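Local coordinates for protein VP24 (White spot syndrome virus, PDB 5HLJ) that serves as a major envelope protein of the virion, probably held in the viral membrane by a transmembrane helix, though its precise role remains to be established, at residues A[106-111]-A[165-170]; A[17-22]-A[44-49]; A[89-94]-A[149-154]; A[24-29]-A[159-164]. All blocks are in the same frame, centred on the assembly; numbering follows the deposited sequence.

Contact 1 (A[106-111]-A[165-170]); sequences TVDSVS and SMRFSP
D108 and S169 meet through their polar ends where strands 105-114 and 161-170 run antiparallel, 4.8 Å apart at the closest approach of the segment axes. S169 OG donates to D108 OD2 at 2.5 Å, arriving on the syn side of the carboxylate but 26° out of its plane. R167 runs extended past the same oxygen with its NE in a long salt bridge, 3.7 Å from D108 OD2, so that the aspartate lies near the edge of the guanidinium. D108 can reach them because the firm pairs V107-F168 and V110-M166 leave two residues, D108 and S109, opposite R167 alone: this beta bulge turns the D108 side chain toward its neighbour. On the other face of the sheet the contact is apolar. V107 and F168 run alongside each other in the same direction, and V107 CG2 meets the ring obliquely at CE1 (3.8 Å). V110 and M166 repeat the arrangement, V110 CG1 resting 4.1 Å from M166 CG before the thioether bends away. Paired backbone bonds join T106 with S169 and S111 with S165 at the two ends. The contact thus separates a hydrophobic face, which F168 and M166 extend to I68 and L70, from a polar one turned to the subunit interface, where R167 NH1 lies close to R167 NH1 of both neighbouring subunits, a like-charge cluster that the D108 carboxylate probably tempers.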
loop_
_atom_site.group_PDB
_atom_site.type_symbol
_atom_site.label_atom_id
_atom_site.label_comp_id
_atom_site.label_asym_id
_atom_site.label_seq_id
_atom_site.Cartn_x
_atom_site.Cartn_y
_atom_site.Cartn_z
ATOM N N THR A 106 -12.338 -6.862 8.784
ATOM C CA THR A 106 -12.117 -5.468 8.418
ATOM C C THR A 106 -11.357 -5.402 7.091
ATOM O O THR A 106 -10.354 -6.103 6.892
ATOM C CB THR A 106 -11.342 -4.672 9.513
ATOM O OG1 THR A 106 -12.054 -4.732 10.761
ATOM C CG2 THR A 106 -11.189 -3.189 9.111
ATOM N N VAL A 107 -11.856 -4.597 6.164
ATOM C CA VAL A 107 -11.063 -4.256 4.995
ATOM C C VAL A 107 -10.232 -3.025 5.356
ATOM O O VAL A 107 -10.767 -1.934 5.505
ATOM C CB VAL A 107 -11.942 -4.009 3.750
ATOM C CG1 VAL A 107 -11.075 -3.796 2.509
ATOM C CG2 VAL A 107 -12.862 -5.202 3.529
ATOM N N ASP A 108 -8.925 -3.233 5.523
ATOM C CA ASP A 108 -8.006 -2.230 6.067
ATOM C C ASP A 108 -7.606 -1.169 5.079
ATOM O O ASP A 108 -7.475 0.004 5.430
ATOM C CB ASP A 108 -6.725 -2.898 6.558
ATOM C CG ASP A 108 -6.924 -3.672 7.807
ATOM O OD1 ASP A 108 -7.499 -3.110 8.766
ATOM O OD2 ASP A 108 -6.509 -4.849 7.826
ATOM N N SER A 109 -7.365 -1.594 3.844
ATOM C CA SER A 109 -6.811 -0.698 2.847
ATOM C C SER A 109 -7.027 -1.259 1.476
ATOM O O SER A 109 -7.296 -2.447 1.312
ATOM C CB SER A 109 -5.315 -0.464 3.094
ATOM O OG SER A 109 -4.621 -1.692 3.184
ATOM N N VAL A 110 -6.947 -0.396 0.479
ATOM C CA VAL A 110 -6.996 -0.862 -0.889
ATOM C C VAL A 110 -5.905 -0.170 -1.680
ATOM O O VAL A 110 -5.432 0.893 -1.296
ATOM C CB VAL A 110 -8.369 -0.599 -1.562
ATOM C CG1 VAL A 110 -9.504 -1.096 -0.690
ATOM C CG2 VAL A 110 -8.542 0.859 -1.862
ATOM N N SER A 111 -5.504 -0.775 -2.788
ATOM C CA SER A 111 -4.646 -0.091 -3.735
ATOM C C SER A 111 -5.002 -0.555 -5.133
ATOM O O SER A 111 -5.636 -1.592 -5.306
ATOM C CB SER A 111 -3.160 -0.320 -3.418
ATOM O OG SER A 111 -2.862 -1.694 -3.307
ATOM N N SER A 165 -6.162 -4.405 -5.128
ATOM C CA SER A 165 -5.676 -5.100 -3.950
ATOM C C SER A 165 -6.446 -4.672 -2.714
ATOM O O SER A 165 -6.522 -3.485 -2.413
ATOM C CB SER A 165 -4.185 -4.848 -3.732
ATOM O OG SER A 165 -3.401 -5.637 -4.598
ATOM N N MET A 166 -7.011 -5.636 -2.002
ATOM C CA MET A 166 -7.662 -5.340 -0.727
ATOM C C MET A 166 -6.990 -6.118 0.390
ATOM O O MET A 166 -6.703 -7.301 0.235
ATOM C CB MET A 166 -9.154 -5.688 -0.767
ATOM C CG MET A 166 -9.929 -4.995 -1.863
ATOM S SD MET A 166 -11.718 -5.263 -1.746
ATOM C CE MET A 166 -11.853 -6.986 -2.223
ATOM N N ARG A 167 -6.751 -5.472 1.524
ATOM C CA ARG A 167 -6.261 -6.209 2.672
ATOM C C ARG A 167 -7.392 -6.542 3.628
ATOM O O ARG A 167 -8.097 -5.659 4.102
ATOM C CB ARG A 167 -5.159 -5.437 3.408
ATOM C CG ARG A 167 -4.627 -6.223 4.608
ATOM C CD ARG A 167 -3.426 -5.554 5.274
ATOM N NE ARG A 167 -3.232 -6.021 6.653
ATOM C CZ ARG A 167 -2.064 -6.435 7.152
ATOM N NH1 ARG A 167 -0.971 -6.459 6.381
ATOM N NH2 ARG A 167 -1.979 -6.827 8.426
ATOM N N PHE A 168 -7.563 -7.834 3.892
ATOM C CA PHE A 168 -8.518 -8.327 4.876
ATOM C C PHE A 168 -7.827 -8.614 6.200
ATOM O O PHE A 168 -6.728 -9.172 6.224
ATOM C CB PHE A 168 -9.202 -9.621 4.396
ATOM C CG PHE A 168 -10.205 -9.425 3.293
ATOM C CD1 PHE A 168 -10.323 -8.212 2.633
ATOM C CD2 PHE A 168 -11.032 -10.475 2.910
ATOM C CE1 PHE A 168 -11.252 -8.048 1.593
ATOM C CE2 PHE A 168 -11.963 -10.325 1.895
ATOM C CZ PHE A 168 -12.075 -9.103 1.232
ATOM N N SER A 169 -8.478 -8.274 7.307
ATOM C CA SER A 169 -7.973 -8.682 8.613
ATOM C C SER A 169 -9.124 -9.062 9.549
ATOM O O SER A 169 -10.255 -8.633 9.351
ATOM C CB SER A 169 -7.090 -7.575 9.216
ATOM O OG SER A 169 -7.808 -6.370 9.361
ATOM N N PRO A 170 -8.841 -9.891 10.561
ATOM C CA PRO A 170 -9.911 -10.349 11.451
ATOM C C PRO A 170 -10.414 -9.262 12.380
ATOM O O PRO A 170 -9.634 -8.417 12.805
ATOM C CB PRO A 170 -9.241 -11.469 12.266
ATOM C CG PRO A 170 -7.960 -11.779 11.552
ATOM C CD PRO A 170 -7.548 -10.516 10.893
#

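Contact 2 (A[17-22]-A[44-49]); sequences ESEIIN and RNYGKV
A buried carboxylate caught by the backbone of a turn joins the start of strand 19-28 to the loop between strands 33-42 and 48-51. E19 reaches across with CG anti to the backbone N (chi1 -174°) and the chain extended, laying its two oxygens against consecutive amides. Each uses its syn lone pair: E19 OE1 accepts from N45 N at 2.9 Å, and E19 OE2 accepts almost straight from R44 N at 3.1 Å. A weak third bond runs from R44 N to E19 OE1. Strands 19-28, 33-42 and 48-51 form an antiparallel meander, so the glutamate ties the turn of one hairpin to the entry of the adjacent strand. A water bridges the side chains, donating to E19 OE2 and accepting from R44 NH1 (2.6 Å) in the guanidinium plane; the charges themselves lie beyond salt-bridge range. Beside the carboxylate, Y46 presents its ring edge to E19 OE1, while its CE2 packs 3.7 Å from E19 CB. Y46 OH donates to E17 O at 2.7 Å, from above the carbonyl plane. Beyond these residues, Y46 touches P170 and I68, and R44 packs on V16 of the third subunit.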
loop_
_atom_site.group_PDB
_atom_site.type_symbol
_atom_site.label_atom_id
_atom_site.label_comp_id
_atom_site.label_asym_id
_atom_site.label_seq_id
_atom_site.Cartn_x
_atom_site.Cartn_y
_atom_site.Cartn_z
ATOM N N GLU A 17 -5.411 -14.439 10.680
ATOM C CA GLU A 17 -4.381 -13.572 10.095
ATOM C C GLU A 17 -4.896 -12.706 8.954
ATOM O O GLU A 17 -5.893 -13.035 8.309
ATOM C CB GLU A 17 -3.206 -14.393 9.568
ATOM C CG GLU A 17 -2.088 -14.603 10.560
ATOM C CD GLU A 17 -1.762 -16.071 10.737
ATOM O OE1 GLU A 17 -1.042 -16.402 11.696
ATOM O OE2 GLU A 17 -2.230 -16.900 9.920
ATOM N N SER A 18 -4.175 -11.623 8.689
ATOM C CA SER A 18 -4.460 -10.749 7.566
ATOM C C SER A 18 -4.079 -11.387 6.249
ATOM O O SER A 18 -3.191 -12.219 6.199
ATOM C CB SER A 18 -3.716 -9.433 7.707
ATOM O OG SER A 18 -4.069 -8.805 8.918
ATOM N N GLU A 19 -4.745 -10.978 5.179
ATOM C CA GLU A 19 -4.412 -11.476 3.862
ATOM C C GLU A 19 -4.785 -10.447 2.800
ATOM O O GLU A 19 -5.717 -9.665 2.983
ATOM C CB GLU A 19 -5.118 -12.812 3.623
ATOM C CG GLU A 19 -4.728 -13.498 2.336
ATOM C CD GLU A 19 -5.294 -14.903 2.221
ATOM O OE1 GLU A 19 -5.921 -15.388 3.199
ATOM O OE2 GLU A 19 -5.089 -15.524 1.156
ATOM N N ILE A 20 -4.028 -10.426 1.708
ATOM C CA ILE A 20 -4.328 -9.583 0.567
ATOM C C ILE A 20 -5.166 -10.345 -0.454
ATOM O O ILE A 20 -4.855 -11.482 -0.794
ATOM C CB ILE A 20 -3.049 -9.082 -0.103
ATOM C CG1 ILE A 20 -2.273 -8.164 0.837
ATOM C CG2 ILE A 20 -3.373 -8.303 -1.336
ATOM C CD1 ILE A 20 -2.916 -6.839 1.045
ATOM N N ILE A 21 -6.237 -9.707 -0.919
ATOM C CA ILE A 21 -7.159 -10.236 -1.919
ATOM C C ILE A 21 -6.912 -9.487 -3.223
ATOM O O ILE A 21 -7.110 -8.277 -3.274
ATOM C CB ILE A 21 -8.643 -10.040 -1.476
ATOM C CG1 ILE A 21 -8.878 -10.611 -0.068
ATOM C CG2 ILE A 21 -9.616 -10.637 -2.466
ATOM C CD1 ILE A 21 -8.406 -12.039 0.106
ATOM N N ASN A 22 -6.464 -10.173 -4.267
ATOM C CA ASN A 22 -6.191 -9.499 -5.539
ATOM C C ASN A 22 -7.278 -9.820 -6.561
ATOM O O ASN A 22 -7.454 -10.975 -6.949
ATOM C CB ASN A 22 -4.814 -9.889 -6.088
ATOM C CG ASN A 22 -3.664 -9.421 -5.190
ATOM O OD1 ASN A 22 -3.419 -8.226 -5.059
ATOM N ND2 ASN A 22 -2.954 -10.369 -4.575
ATOM N N ARG A 44 -6.100 -18.356 1.757
ATOM C CA ARG A 44 -5.607 -19.256 2.789
ATOM C C ARG A 44 -6.378 -19.090 4.098
ATOM O O ARG A 44 -6.550 -20.050 4.828
ATOM C CB ARG A 44 -4.100 -19.064 3.040
ATOM C CG ARG A 44 -3.284 -18.616 1.830
ATOM C CD ARG A 44 -1.757 -18.623 2.117
ATOM N NE ARG A 44 -1.433 -18.420 3.537
ATOM C CZ ARG A 44 -1.276 -17.227 4.125
ATOM N NH1 ARG A 44 -1.423 -16.093 3.424
ATOM N NH2 ARG A 44 -0.981 -17.166 5.428
ATOM N N ASN A 45 -6.843 -17.884 4.402
ATOM C CA ASN A 45 -7.441 -17.634 5.707
ATOM C C ASN A 45 -8.918 -17.251 5.663
ATOM O O ASN A 45 -9.562 -17.198 6.704
ATOM C CB ASN A 45 -6.662 -16.537 6.440
ATOM C CG ASN A 45 -5.188 -16.878 6.619
ATOM O OD1 ASN A 45 -4.308 -16.118 6.209
ATOM N ND2 ASN A 45 -4.914 -18.017 7.239
ATOM N N TYR A 46 -9.457 -16.981 4.476
ATOM C CA TYR A 46 -10.809 -16.441 4.392
ATOM C C TYR A 46 -11.739 -17.306 3.556
ATOM O O TYR A 46 -12.790 -16.850 3.115
ATOM C CB TYR A 46 -10.757 -14.996 3.859
ATOM C CG TYR A 46 -10.095 -14.108 4.873
ATOM C CD1 TYR A 46 -10.833 -13.514 5.889
ATOM C CD2 TYR A 46 -8.719 -13.938 4.875
ATOM C CE1 TYR A 46 -10.222 -12.741 6.853
ATOM C CE2 TYR A 46 -8.100 -13.167 5.840
ATOM C CZ TYR A 46 -8.854 -12.576 6.826
ATOM O OH TYR A 46 -8.235 -11.813 7.783
ATOM N N GLY A 47 -11.366 -18.565 3.357
ATOM C CA GLY A 47 -12.184 -19.466 2.567
ATOM C C GLY A 47 -12.174 -19.065 1.107
ATOM O O GLY A 47 -11.188 -18.493 0.622
ATOM N N LYS A 48 -13.272 -19.359 0.408
ATOM C CA LYS A 48 -13.372 -19.065 -1.016
ATOM C C LYS A 48 -14.008 -17.699 -1.252
ATOM O O LYS A 48 -15.070 -17.384 -0.712
ATOM C CB LYS A 48 -14.176 -20.151 -1.754
ATOM C CG LYS A 48 -14.090 -20.020 -3.293
ATOM C CD LYS A 48 -15.236 -20.720 -4.038
ATOM C CE LYS A 48 -14.855 -22.114 -4.546
ATOM N NZ LYS A 48 -14.098 -22.127 -5.848
ATOM N N VAL A 49 -13.355 -16.879 -2.059
ATOM C CA VAL A 49 -13.941 -15.614 -2.434
ATOM C C VAL A 49 -14.667 -15.806 -3.754
ATOM O O VAL A 49 -14.102 -16.316 -4.710
ATOM C CB VAL A 49 -12.887 -14.507 -2.514
ATOM C CG1 VAL A 49 -13.436 -13.293 -3.214
ATOM C CG2 VAL A 49 -12.429 -14.146 -1.108
HETATM O O HOH W 1 -2.123 -15.582 1.011
#

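Contact 3 (A[89-94]-A[149-154])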
loop_
_atom_site.group_PDB
_atom_site.type_symbol
_atom_site.label_atom_id
_atom_site.label_comp_id
_atom_site.label_asym_id
_atom_site.label_seq_id
_atom_site.Cartn_x
_atom_site.Cartn_y
_atom_site.Cartn_z
ATOM N N LYS A 89 -14.228 10.888 -14.979
ATOM C CA LYS A 89 -12.975 11.000 -14.226
ATOM C C LYS A 89 -13.146 10.560 -12.781
ATOM O O LYS A 89 -12.206 10.056 -12.155
ATOM C CB LYS A 89 -12.445 12.436 -14.247
ATOM C CG LYS A 89 -12.118 12.902 -15.619
ATOM C CD LYS A 89 -11.617 14.322 -15.655
ATOM C CE LYS A 89 -11.528 14.767 -17.115
ATOM N NZ LYS A 89 -10.692 15.969 -17.313
ATOM N N GLU A 90 -14.350 10.757 -12.259
ATOM C CA GLU A 90 -14.649 10.438 -10.874
ATOM C C GLU A 90 -15.457 9.156 -10.807
ATOM O O GLU A 90 -16.586 9.107 -11.283
ATOM C CB GLU A 90 -15.391 11.598 -10.214
ATOM C CG GLU A 90 -14.664 12.920 -10.379
ATOM C CD GLU A 90 -15.330 14.085 -9.643
ATOM O OE1 GLU A 90 -16.554 14.025 -9.365
ATOM O OE2 GLU A 90 -14.608 15.061 -9.334
ATOM N N LEU A 91 -14.856 8.111 -10.238
ATOM C CA LEU A 91 -15.441 6.769 -10.271
ATOM C C LEU A 91 -15.628 6.196 -8.884
ATOM O O LEU A 91 -14.873 6.501 -7.961
ATOM C CB LEU A 91 -14.570 5.818 -11.094
ATOM C CG LEU A 91 -14.890 5.625 -12.576
ATOM C CD1 LEU A 91 -14.902 6.955 -13.308
ATOM C CD2 LEU A 91 -13.881 4.670 -13.225
ATOM N N GLU A 92 -16.634 5.349 -8.738
ATOM C CA GLU A 92 -16.891 4.741 -7.448
ATOM C C GLU A 92 -17.108 3.239 -7.603
ATOM O O GLU A 92 -17.748 2.784 -8.544
ATOM C CB GLU A 92 -18.093 5.412 -6.783
ATOM C CG GLU A 92 -18.431 4.894 -5.379
ATOM C CD GLU A 92 -19.628 5.606 -4.754
ATOM O OE1 GLU A 92 -20.157 6.576 -5.357
ATOM O OE2 GLU A 92 -20.050 5.194 -3.652
ATOM N N LEU A 93 -16.513 2.464 -6.711
ATOM C CA LEU A 93 -16.906 1.075 -6.558
ATOM C C LEU A 93 -18.012 1.029 -5.501
ATOM O O LEU A 93 -17.796 1.438 -4.363
ATOM C CB LEU A 93 -15.723 0.187 -6.138
ATOM C CG LEU A 93 -16.176 -1.228 -5.761
ATOM C CD1 LEU A 93 -16.568 -2.037 -7.017
ATOM C CD2 LEU A 93 -15.148 -1.961 -4.906
ATOM N N TYR A 94 -19.199 0.574 -5.883
ATOM C CA TYR A 94 -20.275 0.401 -4.921
ATOM C C TYR A 94 -20.575 -1.088 -4.862
ATOM O O TYR A 94 -21.253 -1.637 -5.745
ATOM C CB TYR A 94 -21.523 1.217 -5.310
ATOM C CG TYR A 94 -22.595 1.237 -4.235
ATOM C CD1 TYR A 94 -22.769 2.342 -3.407
ATOM C CD2 TYR A 94 -23.427 0.136 -4.042
ATOM C CE1 TYR A 94 -23.758 2.344 -2.413
ATOM C CE2 TYR A 94 -24.395 0.124 -3.062
ATOM C CZ TYR A 94 -24.566 1.224 -2.247
ATOM O OH TYR A 94 -25.546 1.174 -1.270
ATOM N N ALA A 149 -12.152 6.698 -6.910
ATOM C CA ALA A 149 -10.927 7.091 -7.585
ATOM C C ALA A 149 -11.251 8.266 -8.472
ATOM O O ALA A 149 -12.226 8.237 -9.212
ATOM C CB ALA A 149 -10.334 5.932 -8.402
ATOM N N THR A 150 -10.442 9.309 -8.378
ATOM C CA THR A 150 -10.609 10.460 -9.234
ATOM C C THR A 150 -9.394 10.587 -10.139
ATOM O O THR A 150 -8.282 10.859 -9.681
ATOM C CB THR A 150 -10.832 11.743 -8.405
ATOM O OG1 THR A 150 -12.131 11.688 -7.813
ATOM C CG2 THR A 150 -10.750 13.002 -9.285
ATOM N N PHE A 151 -9.624 10.387 -11.430
ATOM C CA PHE A 151 -8.560 10.409 -12.430
ATOM C C PHE A 151 -8.315 11.796 -13.045
ATOM O O PHE A 151 -9.190 12.657 -13.020
ATOM C CB PHE A 151 -8.880 9.406 -13.547
ATOM C CG PHE A 151 -8.952 7.985 -13.079
ATOM C CD1 PHE A 151 -7.824 7.177 -13.095
ATOM C CD2 PHE A 151 -10.152 7.452 -12.616
ATOM C CE1 PHE A 151 -7.890 5.860 -12.652
ATOM C CE2 PHE A 151 -10.231 6.134 -12.186
ATOM C CZ PHE A 151 -9.101 5.334 -12.198
ATOM N N ASP A 152 -7.119 11.992 -13.605
ATOM C CA ASP A 152 -6.796 13.197 -14.376
ATOM C C ASP A 152 -7.609 13.238 -15.671
ATOM O O ASP A 152 -8.179 14.278 -16.027
ATOM C CB ASP A 152 -5.300 13.251 -14.711
ATOM C CG ASP A 152 -4.455 13.780 -13.565
ATOM O OD1 ASP A 152 -5.007 14.051 -12.478
ATOM O OD2 ASP A 152 -3.226 13.911 -13.739
ATOM N N GLU A 153 -7.658 12.088 -16.349
ATOM C CA GLU A 153 -8.277 11.938 -17.660
ATOM C C GLU A 153 -9.506 11.024 -17.593
ATOM O O GLU A 153 -9.551 10.101 -16.770
ATOM C CB GLU A 153 -7.278 11.356 -18.664
ATOM C CG GLU A 153 -6.061 12.243 -19.031
ATOM C CD GLU A 153 -6.414 13.714 -19.294
ATOM O OE1 GLU A 153 -7.480 13.990 -19.899
ATOM O OE2 GLU A 153 -5.611 14.597 -18.912
ATOM N N ASP A 154 -10.483 11.269 -18.472
ATOM C CA ASP A 154 -11.681 10.431 -18.585
ATOM C C ASP A 154 -11.351 8.961 -18.752
ATOM O O ASP A 154 -10.458 8.586 -19.521
ATOM C CB ASP A 154 -12.552 10.848 -19.787
ATOM C CG ASP A 154 -13.338 12.135 -19.555
ATOM O OD1 ASP A 154 -13.793 12.420 -18.420
ATOM O OD2 ASP A 154 -13.512 12.867 -20.548
HETATM O O HOH W 2 -8.228 16.916 -18.505
#
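K89 and F151 close an antiparallel ladder in which the 90-94 and 149-151 parts of strands 90-99 and 141-151 run at 157° to each other: F151 N donates to K89 O at 2.7 Å, while L91 and A149 exchange a pair of backbone bonds, L91 N to A149 O at 2.8 Å and A149 N to L91 O at 2.9 Å. Past the ladder the lysine does most of the touching. Its chain extends from CG to NZ and lies across the turn 152-154, with K89 CG 3.3 Å from D154 OD1 and CD close to D152 O. K89 NZ makes a weak bond to D152 O and a firmer one to a water at 2.9 Å, which in turn donates weakly to E153 OE1. E153 and D154 carry opposite charge nearby but beyond salt-bridge range, and E87 offers only a long, weak ion pair; together they probably favour the ammonium charge. D154 OD1 has a stronger partner in S88 N. E90 and T150 stand side by side on one face, E90 CG coming closest to T150 OG1, at 3.8 Å, with T150 CG2 little further; the E90 carboxylate turns to N84 N. On the other face L91 crosses F151 at an angle, CD2 meeting the ring obliquely at CE2 (4.1 Å). The F151 ring also meets those of Y162 and F128, and F34 of strand 33-42 packs on L91, A149 and F151 alike. Strand 128-131 flanks 141-151 beyond T150, and D152 forms a salt bridge to K127 of the second subunit.

Contact 4 (A[24-29]-A[159-164]); sequences TINGVA and NRHYLL
An antiparallel ladder joins the N-terminal strand 19-28 to strand 161-170, neighbours in the sheet although some 130 residues lie between them. I25 and Y162 form its hydrogen-bonded pair, I25 N to Y162 O at 2.9 Å and Y162 N to I25 O at 2.8 Å, and G27 N extends the ladder to R160 O. Between them, N26 and H161 face each other as a non-hydrogen-bonded pair whose side chains supply the bond. H161 ND1 donates to N26 OD1 at 2.7 Å, nearly straight and within the imidazole plane but tilted 28° from the N26 carbonyl plane; the amide is turned 29° from the ring. The bond probably keeps the proton on ND1 and limits ring rotation. The R160 chain, bent at chi3, passes G27 O (3.5 Å from R160 CD), with N26 CB near the plane at the guanidinium edge. On the opposite face, with CG1 set between the backbone N and the carbonyl carbon (chi1 62°), the I25 chain leans over Y162 CB (3.7 Å from I25 CG1), and CD1 reaches L164 CB at 4.0 Å. I25 and L164 then meet F147 of strand 141-151 and L112 of strand 105-114, while strand 33-42 covers I25 with F34 and F36.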
loop_
_atom_site.group_PDB
_atom_site.type_symbol
_atom_site.label_atom_id
_atom_site.label_comp_id
_atom_site.label_asym_id
_atom_site.label_seq_id
_atom_site.Cartn_x
_atom_site.Cartn_y
_atom_site.Cartn_z
ATOM N N THR A 24 -9.676 -8.288 -10.184
ATOM C CA THR A 24 -9.637 -7.468 -11.383
ATOM C C THR A 24 -10.898 -6.617 -11.497
ATOM O O THR A 24 -11.985 -7.085 -11.184
ATOM C CB THR A 24 -9.454 -8.358 -12.628
ATOM O OG1 THR A 24 -8.186 -9.016 -12.533
ATOM C CG2 THR A 24 -9.458 -7.538 -13.878
ATOM N N ILE A 25 -10.749 -5.359 -11.910
ATOM C CA ILE A 25 -11.897 -4.462 -12.089
ATOM C C ILE A 25 -11.757 -3.580 -13.327
ATOM O O ILE A 25 -10.640 -3.239 -13.747
ATOM C CB ILE A 25 -12.116 -3.510 -10.883
ATOM C CG1 ILE A 25 -10.907 -2.593 -10.704
ATOM C CG2 ILE A 25 -12.466 -4.269 -9.598
ATOM C CD1 ILE A 25 -10.990 -1.698 -9.488
ATOM N N ASN A 26 -12.896 -3.194 -13.898
ATOM C CA ASN A 26 -12.912 -2.262 -15.022
ATOM C C ASN A 26 -13.726 -1.007 -14.721
ATOM O O ASN A 26 -14.760 -1.071 -14.069
ATOM C CB ASN A 26 -13.472 -2.937 -16.279
ATOM C CG ASN A 26 -12.577 -4.046 -16.794
ATOM O OD1 ASN A 26 -11.460 -3.800 -17.235
ATOM N ND2 ASN A 26 -13.072 -5.276 -16.748
ATOM N N GLY A 27 -13.252 0.138 -15.194
ATOM C CA GLY A 27 -14.049 1.348 -15.148
ATOM C C GLY A 27 -15.230 1.280 -16.107
ATOM O O GLY A 27 -15.124 0.710 -17.189
ATOM N N VAL A 28 -16.360 1.847 -15.693
ATOM C CA VAL A 28 -17.534 1.986 -16.550
ATOM C C VAL A 28 -17.935 3.458 -16.661
ATOM O O VAL A 28 -18.491 4.009 -15.711
ATOM C CB VAL A 28 -18.742 1.199 -16.007
ATOM C CG1 VAL A 28 -19.926 1.347 -16.943
ATOM C CG2 VAL A 28 -18.391 -0.259 -15.803
ATOM N N ALA A 29 -17.657 4.084 -17.806
ATOM C CA ALA A 29 -17.971 5.507 -18.030
ATOM C C ALA A 29 -19.421 5.851 -17.666
ATOM O O ALA A 29 -19.667 6.749 -16.866
ATOM C CB ALA A 29 -17.676 5.902 -19.488
ATOM N N ASN A 159 -8.439 2.633 -21.550
ATOM C CA ASN A 159 -7.673 2.804 -20.326
ATOM C C ASN A 159 -8.435 2.396 -19.054
ATOM O O ASN A 159 -8.136 2.888 -17.965
ATOM C CB ASN A 159 -7.213 4.271 -20.215
ATOM C CG ASN A 159 -8.382 5.248 -20.056
ATOM O OD1 ASN A 159 -9.546 4.842 -19.996
ATOM N ND2 ASN A 159 -8.074 6.536 -19.958
ATOM N N ARG A 160 -9.414 1.507 -19.187
ATOM C CA ARG A 160 -10.325 1.227 -18.080
ATOM C C ARG A 160 -9.939 0.035 -17.194
ATOM O O ARG A 160 -10.605 -0.228 -16.196
ATOM C CB ARG A 160 -11.736 0.982 -18.623
ATOM C CG ARG A 160 -11.872 -0.314 -19.405
ATOM C CD ARG A 160 -13.270 -0.436 -19.975
ATOM N NE ARG A 160 -13.740 -1.817 -19.968
ATOM C CZ ARG A 160 -13.840 -2.586 -21.044
ATOM N NH1 ARG A 160 -13.518 -2.103 -22.241
ATOM N NH2 ARG A 160 -14.278 -3.837 -20.917
ATOM N N HIS A 161 -8.886 -0.689 -17.557
ATOM C CA HIS A 161 -8.572 -1.936 -16.878
ATOM C C HIS A 161 -7.704 -1.750 -15.632
ATOM O O HIS A 161 -6.620 -1.183 -15.722
ATOM C CB HIS A 161 -7.877 -2.886 -17.846
ATOM C CG HIS A 161 -7.853 -4.305 -17.372
ATOM N ND1 HIS A 161 -8.996 -4.978 -16.992
ATOM C CD2 HIS A 161 -6.830 -5.182 -17.225
ATOM C CE1 HIS A 161 -8.679 -6.210 -16.641
ATOM N NE2 HIS A 161 -7.368 -6.358 -16.767
ATOM N N TYR A 162 -8.181 -2.229 -14.480
ATOM C CA TYR A 162 -7.439 -2.069 -13.230
ATOM C C TYR A 162 -7.342 -3.348 -12.408
ATOM O O TYR A 162 -8.166 -4.257 -12.534
ATOM C CB TYR A 162 -8.059 -0.940 -12.380
ATOM C CG TYR A 162 -7.631 0.392 -12.928
ATOM C CD1 TYR A 162 -8.311 0.993 -14.005
ATOM C CD2 TYR A 162 -6.509 1.028 -12.426
ATOM C CE1 TYR A 162 -7.873 2.208 -14.550
ATOM C CE2 TYR A 162 -6.072 2.224 -12.953
ATOM C CZ TYR A 162 -6.751 2.812 -14.014
ATOM O OH TYR A 162 -6.276 4.005 -14.504
ATOM N N LEU A 163 -6.300 -3.402 -11.582
ATOM C CA LEU A 163 -6.069 -4.498 -10.646
ATOM C C LEU A 163 -6.279 -3.954 -9.257
ATOM O O LEU A 163 -5.737 -2.909 -8.912
ATOM C CB LEU A 163 -4.661 -5.065 -10.795
ATOM C CG LEU A 163 -4.257 -5.387 -12.235
ATOM C CD1 LEU A 163 -2.782 -5.804 -12.346
ATOM C CD2 LEU A 163 -5.177 -6.483 -12.754
ATOM N N LEU A 164 -7.083 -4.652 -8.467
ATOM C CA LEU A 164 -7.468 -4.173 -7.157
ATOM C C LEU A 164 -6.855 -5.037 -6.062
ATOM O O LEU A 164 -6.999 -6.253 -6.074
ATOM C CB LEU A 164 -8.995 -4.170 -7.039
ATOM C CG LEU A 164 -9.632 -3.918 -5.663
ATOM C CD1 LEU A 164 -9.400 -2.480 -5.190
ATOM C CD2 LEU A 164 -11.135 -4.243 -5.699
#

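How the contacts relate
Contacts 1 and 4 occupy successive lengths of strand 161-170, which pairs with 105-114 in the first and 19-28 in the second; contact 2 lies further back on 19-28, so the three share one continuous run of sheet. Contact 1 is the most buried, while contacts 2, 3 and 4 are only partly so. S165 OG to N22 OD1 and M166 O to I21 N tie contact 1 to contact 2. Contact 3, nested within the loop closed by contact 4, meets it through F151 and Y162. Ladder bonds dominate 1, 3 and 4; contact 2 instead relies on a carboxylate gripping a turn, and contact 3 adds a lysine with one bridging water at its margin.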